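Local coordinates for calcium uptake protein 3, mitochondrial (Homo sapiens, PDB 6AGI) that senses mitochondrial calcium through its EF-hands and, as a disulfide-linked heterodimer with MICU1, regulates the mitochondrial calcium uniporter, at residues 15-19 with 88-94; 27-31 with 155-159; 99-103 with 303-307; 261-265 with 296-300. All coordinates share one frame; numbering follows the deposited sequence.

Contact 1. Residues 15-19 with 88-94; sequences RERRF and ISYTEYL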
# COMPACT_ATOMS: atom_id res chain seq x y z
N ARG B 15 -18.04 -11.51 -6.71
CA ARG B 15 -17.30 -11.56 -7.98
C ARG B 15 -17.86 -12.64 -8.89
O ARG B 15 -17.98 -12.44 -10.10
CB ARG B 15 -15.81 -11.81 -7.74
CG ARG B 15 -15.13 -10.68 -7.04
CD ARG B 15 -14.46 -9.72 -8.01
NE ARG B 15 -14.17 -8.41 -7.42
CZ ARG B 15 -13.51 -8.21 -6.27
NH1 ARG B 15 -13.07 -9.23 -5.54
NH2 ARG B 15 -13.30 -6.96 -5.84
N GLU B 16 -18.22 -13.79 -8.32
CA GLU B 16 -18.78 -14.85 -9.14
C GLU B 16 -20.16 -14.47 -9.68
O GLU B 16 -20.45 -14.71 -10.86
CB GLU B 16 -18.85 -16.15 -8.33
CG GLU B 16 -17.56 -16.40 -7.55
CD GLU B 16 -17.64 -17.50 -6.50
OE1 GLU B 16 -16.57 -18.13 -6.30
OE2 GLU B 16 -18.70 -17.76 -5.89
N ARG B 17 -20.99 -13.80 -8.87
CA ARG B 17 -22.27 -13.32 -9.37
C ARG B 17 -22.10 -12.34 -10.52
O ARG B 17 -22.85 -12.39 -11.51
CB ARG B 17 -23.09 -12.65 -8.26
CG ARG B 17 -23.90 -13.62 -7.38
CD ARG B 17 -24.57 -12.95 -6.19
NE ARG B 17 -23.85 -12.88 -4.93
CZ ARG B 17 -23.68 -11.76 -4.22
NH1 ARG B 17 -24.15 -10.61 -4.69
NH2 ARG B 17 -23.05 -11.81 -3.05
N ARG B 18 -21.11 -11.43 -10.42
CA ARG B 18 -20.90 -10.43 -11.45
C ARG B 18 -20.32 -11.04 -12.72
O ARG B 18 -20.73 -10.68 -13.84
CB ARG B 18 -19.99 -9.32 -10.95
CG ARG B 18 -19.80 -8.19 -11.95
CD ARG B 18 -19.51 -6.84 -11.27
NE ARG B 18 -19.18 -5.78 -12.23
CZ ARG B 18 -20.05 -4.82 -12.57
NH1 ARG B 18 -21.26 -4.82 -12.03
NH2 ARG B 18 -19.72 -3.88 -13.46
N PHE B 19 -19.34 -11.93 -12.57
CA PHE B 19 -18.85 -12.68 -13.72
C PHE B 19 -20.02 -13.31 -14.46
O PHE B 19 -20.17 -13.14 -15.68
CB PHE B 19 -17.90 -13.79 -13.30
CG PHE B 19 -17.38 -14.57 -14.45
CD1 PHE B 19 -16.63 -13.97 -15.44
CD2 PHE B 19 -17.77 -15.90 -14.63
CE1 PHE B 19 -16.17 -14.70 -16.53
CE2 PHE B 19 -17.33 -16.63 -15.71
CZ PHE B 19 -16.52 -16.03 -16.68
N ILE B 88 -13.05 -15.38 -22.22
CA ILE B 88 -12.37 -15.12 -20.96
C ILE B 88 -13.05 -15.92 -19.86
O ILE B 88 -14.28 -15.90 -19.74
CB ILE B 88 -12.37 -13.62 -20.62
CG1 ILE B 88 -11.74 -12.83 -21.77
CG2 ILE B 88 -11.74 -13.40 -19.25
CD1 ILE B 88 -11.82 -11.34 -21.62
N SER B 89 -12.25 -16.69 -19.11
CA SER B 89 -12.77 -17.48 -18.00
C SER B 89 -12.86 -16.62 -16.76
O SER B 89 -12.40 -15.47 -16.74
CB SER B 89 -11.90 -18.70 -17.71
OG SER B 89 -10.53 -18.34 -17.51
N TYR B 90 -13.43 -17.21 -15.70
CA TYR B 90 -13.59 -16.50 -14.43
C TYR B 90 -12.24 -16.11 -13.81
O TYR B 90 -12.06 -14.97 -13.34
CB TYR B 90 -14.42 -17.36 -13.48
CG TYR B 90 -14.46 -16.77 -12.10
CD1 TYR B 90 -14.94 -15.48 -11.89
CD2 TYR B 90 -14.04 -17.51 -10.98
CE1 TYR B 90 -14.98 -14.92 -10.65
CE2 TYR B 90 -14.09 -16.95 -9.72
CZ TYR B 90 -14.56 -15.66 -9.55
OH TYR B 90 -14.61 -15.09 -8.30
N THR B 91 -11.33 -17.08 -13.71
CA THR B 91 -9.98 -16.79 -13.21
C THR B 91 -9.33 -15.69 -14.04
O THR B 91 -8.67 -14.79 -13.50
CB THR B 91 -9.12 -18.05 -13.21
OG1 THR B 91 -9.88 -19.14 -12.67
CG2 THR B 91 -7.86 -17.79 -12.38
N GLU B 92 -9.45 -15.80 -15.35
CA GLU B 92 -8.83 -14.86 -16.26
C GLU B 92 -9.42 -13.46 -16.05
O GLU B 92 -8.69 -12.45 -16.05
CB GLU B 92 -9.09 -15.43 -17.65
CG GLU B 92 -8.19 -15.17 -18.78
CD GLU B 92 -8.24 -16.36 -19.74
OE1 GLU B 92 -7.66 -17.42 -19.44
OE2 GLU B 92 -8.97 -16.26 -20.76
N TYR B 93 -10.73 -13.40 -15.85
CA TYR B 93 -11.43 -12.20 -15.40
C TYR B 93 -10.78 -11.61 -14.15
O TYR B 93 -10.51 -10.40 -14.08
CB TYR B 93 -12.87 -12.58 -15.11
CG TYR B 93 -13.73 -11.53 -14.46
CD1 TYR B 93 -13.75 -10.21 -14.91
CD2 TYR B 93 -14.45 -11.85 -13.32
CE1 TYR B 93 -14.56 -9.26 -14.28
CE2 TYR B 93 -15.23 -10.93 -12.70
CZ TYR B 93 -15.29 -9.64 -13.17
OH TYR B 93 -16.10 -8.77 -12.48
N LEU B 94 -10.59 -12.46 -13.12
CA LEU B 94 -9.94 -12.02 -11.88
C LEU B 94 -8.56 -11.45 -12.15
O LEU B 94 -8.21 -10.37 -11.66
CB LEU B 94 -9.88 -13.19 -10.90
CG LEU B 94 -11.20 -13.63 -10.26
CD1 LEU B 94 -10.98 -14.46 -8.99
CD2 LEU B 94 -12.07 -12.36 -9.97
O HOH W 1 -16.16 -5.96 -12.81

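Contact 2. Residues 27-31 with 155-159; sequences CEGQL and LQLYG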
# COMPACT_ATOMS: atom_id res chain seq x y z
N CYS B 27 -19.63 -23.18 -22.87
CA CYS B 27 -19.12 -24.30 -23.67
C CYS B 27 -18.79 -25.44 -22.73
O CYS B 27 -17.85 -25.33 -21.94
CB CYS B 27 -17.90 -23.87 -24.50
SG CYS B 27 -16.92 -25.28 -25.16
N GLU B 28 -19.53 -26.55 -22.86
CA GLU B 28 -19.42 -27.71 -21.97
C GLU B 28 -19.56 -27.30 -20.51
O GLU B 28 -18.73 -27.62 -19.66
CB GLU B 28 -18.13 -28.47 -22.23
CG GLU B 28 -17.78 -28.48 -23.71
CD GLU B 28 -16.96 -29.68 -24.12
OE1 GLU B 28 -16.95 -30.01 -25.33
OE2 GLU B 28 -16.35 -30.29 -23.22
N GLY B 29 -20.60 -26.50 -20.25
CA GLY B 29 -20.97 -26.07 -18.93
C GLY B 29 -20.11 -25.00 -18.31
O GLY B 29 -20.56 -24.34 -17.36
N GLN B 30 -18.89 -24.81 -18.79
CA GLN B 30 -18.11 -23.68 -18.31
C GLN B 30 -18.61 -22.39 -18.95
O GLN B 30 -18.88 -22.35 -20.15
CB GLN B 30 -16.62 -23.86 -18.60
CG GLN B 30 -15.84 -22.69 -18.07
CD GLN B 30 -14.38 -22.94 -18.09
OE1 GLN B 30 -13.94 -23.97 -18.59
NE2 GLN B 30 -13.59 -21.99 -17.58
N LEU B 31 -18.72 -21.34 -18.14
CA LEU B 31 -19.19 -20.05 -18.63
C LEU B 31 -18.03 -19.11 -18.95
O LEU B 31 -16.96 -19.17 -18.33
CB LEU B 31 -20.10 -19.39 -17.61
CG LEU B 31 -21.36 -20.17 -17.29
CD1 LEU B 31 -22.18 -19.30 -16.37
CD2 LEU B 31 -22.13 -20.58 -18.54
N LEU B 155 -18.37 -26.04 -11.86
CA LEU B 155 -18.24 -26.28 -13.30
C LEU B 155 -18.38 -24.99 -14.08
O LEU B 155 -17.56 -24.69 -14.96
CB LEU B 155 -19.29 -27.29 -13.76
CG LEU B 155 -19.20 -27.57 -15.26
CD1 LEU B 155 -18.06 -28.51 -15.63
CD2 LEU B 155 -20.52 -28.13 -15.72
N GLN B 156 -19.41 -24.20 -13.77
CA GLN B 156 -19.64 -22.97 -14.52
C GLN B 156 -18.41 -22.07 -14.47
O GLN B 156 -18.06 -21.43 -15.47
CB GLN B 156 -20.86 -22.23 -13.98
CG GLN B 156 -22.20 -22.66 -14.63
CD GLN B 156 -23.36 -21.75 -14.24
OE1 GLN B 156 -23.19 -20.84 -13.44
NE2 GLN B 156 -24.53 -22.01 -14.78
N LEU B 157 -17.75 -22.02 -13.31
CA LEU B 157 -16.63 -21.10 -13.13
C LEU B 157 -15.27 -21.67 -13.57
O LEU B 157 -14.41 -20.89 -13.98
CB LEU B 157 -16.56 -20.68 -11.65
CG LEU B 157 -17.76 -19.98 -11.00
CD1 LEU B 157 -17.58 -19.91 -9.51
CD2 LEU B 157 -17.98 -18.57 -11.53
N TYR B 158 -15.06 -23.00 -13.51
CA TYR B 158 -13.74 -23.55 -13.87
C TYR B 158 -13.70 -24.73 -14.84
O TYR B 158 -12.59 -25.13 -15.20
CB TYR B 158 -12.93 -23.96 -12.62
CG TYR B 158 -13.03 -23.02 -11.43
CD1 TYR B 158 -12.18 -21.92 -11.33
CD2 TYR B 158 -13.94 -23.25 -10.40
CE1 TYR B 158 -12.26 -21.05 -10.27
CE2 TYR B 158 -14.02 -22.39 -9.33
CZ TYR B 158 -13.18 -21.29 -9.27
OH TYR B 158 -13.25 -20.42 -8.20
N GLY B 159 -14.82 -25.31 -15.24
CA GLY B 159 -14.76 -26.45 -16.13
C GLY B 159 -14.48 -27.75 -15.39
O GLY B 159 -14.65 -27.85 -14.17
O HOH W 2 -14.83 -19.66 -16.45

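Contact 3. Residues 99-103 with 303-307; sequences ILTKP and LNNLE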
# COMPACT_ATOMS: atom_id res chain seq x y z
N ILE B 99 -5.01 -6.69 -12.58
CA ILE B 99 -4.14 -5.81 -13.37
C ILE B 99 -4.60 -4.36 -13.29
O ILE B 99 -3.79 -3.44 -13.11
CB ILE B 99 -4.05 -6.28 -14.83
CG1 ILE B 99 -3.21 -7.54 -14.94
CG2 ILE B 99 -3.48 -5.19 -15.71
CD1 ILE B 99 -3.27 -8.13 -16.36
N LEU B 100 -5.90 -4.12 -13.50
CA LEU B 100 -6.42 -2.76 -13.46
C LEU B 100 -6.04 -1.99 -12.18
O LEU B 100 -5.96 -0.75 -12.22
CB LEU B 100 -7.93 -2.81 -13.64
CG LEU B 100 -8.43 -3.19 -15.04
CD1 LEU B 100 -9.93 -2.97 -15.15
CD2 LEU B 100 -7.69 -2.37 -16.09
N THR B 101 -5.79 -2.67 -11.06
CA THR B 101 -5.45 -1.93 -9.84
C THR B 101 -3.95 -1.81 -9.58
O THR B 101 -3.55 -1.04 -8.69
CB THR B 101 -6.10 -2.58 -8.60
OG1 THR B 101 -5.55 -3.88 -8.39
CG2 THR B 101 -7.60 -2.73 -8.79
N LYS B 102 -3.11 -2.55 -10.31
CA LYS B 102 -1.69 -2.57 -10.00
C LYS B 102 -1.00 -1.28 -10.42
O LYS B 102 -1.34 -0.68 -11.43
CB LYS B 102 -0.97 -3.74 -10.68
CG LYS B 102 -1.21 -5.07 -10.00
CD LYS B 102 -0.31 -6.14 -10.59
CE LYS B 102 -0.60 -7.54 -10.00
NZ LYS B 102 -1.85 -8.17 -10.48
N PRO B 103 -0.00 -0.84 -9.66
CA PRO B 103 0.88 0.21 -10.15
C PRO B 103 1.86 -0.42 -11.12
O PRO B 103 1.93 -1.65 -11.26
CB PRO B 103 1.59 0.72 -8.88
CG PRO B 103 0.95 -0.05 -7.73
CD PRO B 103 0.44 -1.31 -8.34
N LEU B 303 -3.79 7.24 -8.59
CA LEU B 303 -4.60 6.45 -7.66
C LEU B 303 -4.04 5.06 -7.49
O LEU B 303 -4.19 4.47 -6.41
CB LEU B 303 -6.06 6.33 -8.08
CG LEU B 303 -6.89 7.58 -7.89
CD1 LEU B 303 -8.37 7.33 -8.17
CD2 LEU B 303 -6.62 8.15 -6.51
N ASN B 304 -3.37 4.53 -8.51
CA ASN B 304 -2.80 3.23 -8.24
C ASN B 304 -1.49 3.33 -7.47
O ASN B 304 -1.04 2.31 -6.92
CB ASN B 304 -2.65 2.41 -9.52
CG ASN B 304 -3.97 1.81 -9.94
OD1 ASN B 304 -4.93 1.85 -9.19
ND2 ASN B 304 -4.01 1.24 -11.12
N ASN B 305 -0.91 4.52 -7.36
CA ASN B 305 0.30 4.71 -6.56
C ASN B 305 -0.02 5.44 -5.25
O ASN B 305 0.80 6.17 -4.66
CB ASN B 305 1.32 5.48 -7.39
CG ASN B 305 2.28 4.58 -8.11
OD1 ASN B 305 2.29 4.53 -9.35
ND2 ASN B 305 3.08 3.84 -7.35
N LEU B 306 -1.26 5.25 -4.78
CA LEU B 306 -1.69 6.03 -3.63
C LEU B 306 -0.86 5.77 -2.38
O LEU B 306 -0.73 6.67 -1.55
CB LEU B 306 -3.17 5.76 -3.33
CG LEU B 306 -3.73 6.94 -2.52
CD1 LEU B 306 -3.88 8.17 -3.37
CD2 LEU B 306 -5.05 6.58 -1.87
N GLU B 307 -0.38 4.54 -2.23
CA GLU B 307 0.40 4.15 -1.06
C GLU B 307 1.61 5.05 -0.97
O GLU B 307 1.80 5.77 0.01
CB GLU B 307 0.83 2.69 -1.16
CG GLU B 307 -0.26 1.70 -0.76
CD GLU B 307 -1.31 1.52 -1.84
OE1 GLU B 307 -1.20 2.19 -2.89
OE2 GLU B 307 -2.23 0.71 -1.65

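Contact 4. Residues 261-265 with 296-300; sequences FAHIL and FRSFF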
# COMPACT_ATOMS: atom_id res chain seq x y z
N PHE B 261 -15.94 14.03 -14.43
CA PHE B 261 -14.74 13.60 -13.72
C PHE B 261 -15.10 13.11 -12.32
O PHE B 261 -14.90 11.94 -11.98
CB PHE B 261 -13.74 14.75 -13.63
CG PHE B 261 -12.40 14.32 -13.12
CD1 PHE B 261 -11.80 13.17 -13.61
CD2 PHE B 261 -11.77 15.03 -12.11
CE1 PHE B 261 -10.56 12.75 -13.13
CE2 PHE B 261 -10.53 14.60 -11.62
CZ PHE B 261 -9.93 13.46 -12.13
N ALA B 262 -15.67 14.01 -11.51
CA ALA B 262 -16.03 13.66 -10.14
C ALA B 262 -16.96 12.46 -10.11
O ALA B 262 -16.81 11.56 -9.26
CB ALA B 262 -16.67 14.87 -9.46
N HIS B 263 -17.91 12.41 -11.05
CA HIS B 263 -18.86 11.31 -11.08
C HIS B 263 -18.13 9.98 -11.23
O HIS B 263 -18.47 9.01 -10.55
CB HIS B 263 -19.89 11.52 -12.19
CG HIS B 263 -20.60 10.27 -12.62
ND1 HIS B 263 -21.48 9.60 -11.80
CD2 HIS B 263 -20.58 9.59 -13.79
CE1 HIS B 263 -21.96 8.55 -12.44
NE2 HIS B 263 -21.43 8.52 -13.65
N ILE B 264 -17.15 9.91 -12.15
CA ILE B 264 -16.31 8.71 -12.28
C ILE B 264 -15.54 8.45 -10.99
O ILE B 264 -15.41 7.30 -10.54
CB ILE B 264 -15.35 8.86 -13.47
CG1 ILE B 264 -16.10 8.93 -14.80
CG2 ILE B 264 -14.38 7.70 -13.49
CD1 ILE B 264 -15.20 9.33 -15.96
N LEU B 265 -15.02 9.52 -10.37
CA LEU B 265 -14.25 9.40 -9.14
C LEU B 265 -15.04 8.72 -8.02
O LEU B 265 -14.45 8.03 -7.19
CB LEU B 265 -13.79 10.77 -8.65
CG LEU B 265 -12.65 11.34 -9.45
CD1 LEU B 265 -12.11 12.60 -8.79
CD2 LEU B 265 -11.65 10.25 -9.51
N PHE B 296 -6.62 12.89 -17.01
CA PHE B 296 -7.45 11.81 -16.49
C PHE B 296 -6.61 10.54 -16.27
O PHE B 296 -6.70 9.89 -15.22
CB PHE B 296 -8.62 11.69 -17.47
CG PHE B 296 -9.51 10.50 -17.31
CD1 PHE B 296 -9.16 9.25 -17.78
CD2 PHE B 296 -10.76 10.67 -16.74
CE1 PHE B 296 -10.04 8.18 -17.65
CE2 PHE B 296 -11.64 9.62 -16.61
CZ PHE B 296 -11.28 8.37 -17.06
N ARG B 297 -5.73 10.22 -17.23
CA ARG B 297 -4.79 9.11 -17.05
C ARG B 297 -3.80 9.39 -15.93
O ARG B 297 -3.45 8.49 -15.17
CB ARG B 297 -4.09 8.79 -18.38
CG ARG B 297 -3.28 7.49 -18.35
CD ARG B 297 -2.75 7.01 -19.73
NE ARG B 297 -2.19 8.05 -20.59
CZ ARG B 297 -1.61 7.81 -21.76
NH1 ARG B 297 -1.52 6.56 -22.23
NH2 ARG B 297 -1.11 8.81 -22.46
N SER B 298 -3.25 10.61 -15.88
CA SER B 298 -2.38 11.00 -14.78
C SER B 298 -3.02 10.66 -13.45
O SER B 298 -2.43 9.99 -12.60
CB SER B 298 -2.09 12.49 -14.86
OG SER B 298 -0.97 12.71 -15.71
N PHE B 299 -4.27 11.08 -13.28
CA PHE B 299 -4.91 10.91 -11.99
C PHE B 299 -5.20 9.45 -11.67
O PHE B 299 -5.04 9.04 -10.52
CB PHE B 299 -6.19 11.75 -11.92
CG PHE B 299 -6.86 11.68 -10.60
CD1 PHE B 299 -6.47 12.53 -9.59
CD2 PHE B 299 -7.84 10.75 -10.33
CE1 PHE B 299 -7.05 12.48 -8.35
CE2 PHE B 299 -8.42 10.69 -9.09
CZ PHE B 299 -8.03 11.56 -8.11
N PHE B 300 -5.54 8.63 -12.65
CA PHE B 300 -5.72 7.25 -12.23
C PHE B 300 -4.40 6.47 -12.05
O PHE B 300 -4.31 5.59 -11.16
CB PHE B 300 -6.73 6.58 -13.15
CG PHE B 300 -8.12 7.16 -13.00
CD1 PHE B 300 -8.94 6.74 -11.97
CD2 PHE B 300 -8.55 8.21 -13.79
CE1 PHE B 300 -10.19 7.29 -11.76
CE2 PHE B 300 -9.80 8.77 -13.60
CZ PHE B 300 -10.62 8.30 -12.58

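Contact 1. Residues 15-19 with 88-94
F19 and Y90 bring two helices together: the segments 15-19 and 90-94 cross at 109°, with axes 10.8 Å apart at closest approach and the CA atoms of F19 and Y90 separated by 6.5 Å. The contact packs helix 14-22 on the start of helix 90-101. F19 leaves its helix with CG anti to the backbone N (chi1 180°), which carries the ring onto the first turn of helix 90-101. There CA of Y90 sits over the centre of one face, 3.8 Å from the F19 ring centroid, a CH-pi contact. The carbonyl O of I88 lies at the edge of the same ring. The rings of Y90 and Y93 approach F19 obliquely, with CD1 of Y90 3.7 Å from CG of F19 and CD2 of Y93 3.7 Å from CD1 of F19. The three rings form an aromatic cluster. With an alanine here, the F19 ring over CA of Y90 would be lost, which would probably leave a gap beside both tyrosines.

OH of Y90 packs against CB of R15 and CG of E16. L157 and Y158 of helix 147-158 also touch Y90, and L94 packs on A319 of the second subunit. OH of Y93 is 2.8 Å from a water that also accepts a hydrogen bond from NE of R18, at 3.1 Å. The other end of R18 is bonded to the backbone carbonyls of A41, T44 and D45, and E16 OE2 to N of T13. No direct hydrogen bond joins the segments. The helices are therefore held mainly by ring packing, while one water ties the Y93 hydroxyl to an arginine fixed by other backbone groups.

Contact 2. Residues 27-31 with 155-159
Q30 sends CG anti to its backbone N (chi1 -179°) and runs on extended (chi2 169°), which lays its amide along the end of helix 147-158, while L31 turns CG beside its own N and lies next to Q156. The CD of Q30 packs near the backbone of Y158 and G159, and OE1 of Q30 is 3.6 Å from CA of G159. NE2 of Q30 donates to a water at 2.9 Å. The same water donates to O of L31 and, at 2.8 Å, to O of L157, so it bridges the strand and the last turn of the helix. Replacing Q30 by an alanine would probably cost this water its amide donor and leave the backbone of G159 less well covered.

One direct hydrogen bond joins the segments: N of L31 donates to O of Q156 over 2.8 Å. It is nearly straight, 174° at the hydrogen, and reaches the oxygen in the carbonyl plane, on a lone pair. Close by, CA of Q156 makes a CA-H...O contact with O of G29 (3.3 Å). The side chains of L31 and Q156 run alongside each other, with the methyl CD1 against the amide carbon CD.

The type I' turn from C27 to Q30 joins antiparallel strands 25-27 and 30-32 into a beta hairpin, docked on the end of helix 147-158. CA of G29 meets the methyl CD2 of L155, where a side chain would collide. G159 follows the helix with positive phi. Through the L31 bond and the water, the hairpin satisfies the carbonyls of Q156 and L157, one directly and one indirectly.

Contact 3. Residues 99-103 with 303-307
The amide of N304 reaches from the exiting helix of the degenerate EF-hand 2, helix 293-304, across to the end of helix 90-101, and its ND2 donates to O of L100 over 3.0 Å. The bond bends to 153° at the hydrogen, and ND2 stands 30° from the carbonyl plane, while the oxygen lies close to the plane of the N304 amide. A second, weak bond runs from ND2 of N304 to O of K102, 3.3 Å away. The partners of N304 are the final turn of helix 90-101 and the short link to helix 104-114, the entering helix of EF-hand 1. The contact therefore joins a calcium-binding EF-hand unit to a degenerate one.

CG of N304 sits beside its backbone N (chi1 -78°), and this brings the amide to the carbonyls of L100 and K102. O of T101 makes no hydrogen bond with this amide: it and OD1 of N304 are two acceptors 3.2 Å apart, and its angle to ND2 is poor. N of K102 bonds to O of I99. OG1 of T101 bonds back to O of C98 and, weakly, to ND2 of N314 of the second subunit.

Outward from the amide, P103 supplies the packing. CG of P103 lies 3.2 Å from O of N304. I311 of the second subunit packs on P103 as well, so the contact borders the subunit interface. N305 marks the N-cap position of helix 306-312, though its side chain makes no capping bond. ND2 of N305 comes 3.8 Å from CB of P103.

Contact 4. Residues 261-265 with 296-300
F261 points the edge of its ring at the face of F299, a T-shaped pair with centroids 5.5 Å apart and planes at 76°. CZ of F261 stands 3.8 Å above the F299 plane, offset toward the rim. The F261 edge also receives CD2 of F296. One F261 face is covered by CD1 of L265 from its own helix, 3.8 Å above the plane. F296 takes CD1 of I264 at its edge, 3.6 Å from CE2 of F296. Over the centre of one F296 face lies CE2 of F300, 3.6 Å above the plane. CD2 of F299 lies over the centre of one F300 face. The ring of F300 also meets CG2 of I264 and CD2 of L265 obliquely.

F261 carries CG anti to the backbone N (chi1 -171°), which takes its ring to F296 and F299. L265 meets F299 from the opposite direction, with CD2 toward CE2. All six residues are buried and no hydrogen bond crosses, so the contact is purely apolar packing.

The two helices run 26° from parallel with their axes 12.5 Å apart, and the phenylalanines span that distance. Strands 255-256 and 291-292, which precede them, pair antiparallel, consistent with a paired EF-hand lobe. Helix 227-250 borders I264 and sets F246 edge-to-face with F296. I351 and F352 of helix 342-352 touch F261 and L265, while V348 meets F299.

Overall arrangement
Contacts 1 and 2 form one neighbourhood. Their centres are about 11 Å apart, their segments alternate along the chain, and F19 meets L31 while Y90 meets L157. Contact 3 uses the far end of helix 90-101, about 20 Å from contact 1 between centres. From there helix 293-304 leads to contact 4, about 13 Å from contact 3 between centres, which falls within the chain span between the two segments of contact 3. Contacts 2 and 4 are the most distant pair, about 36 Å between centres. Contact 3 thus bridges the N-terminal part with EF-hand 1 and the lobe holding EF-hand 2. Contacts 1 and 3 also touch the second subunit.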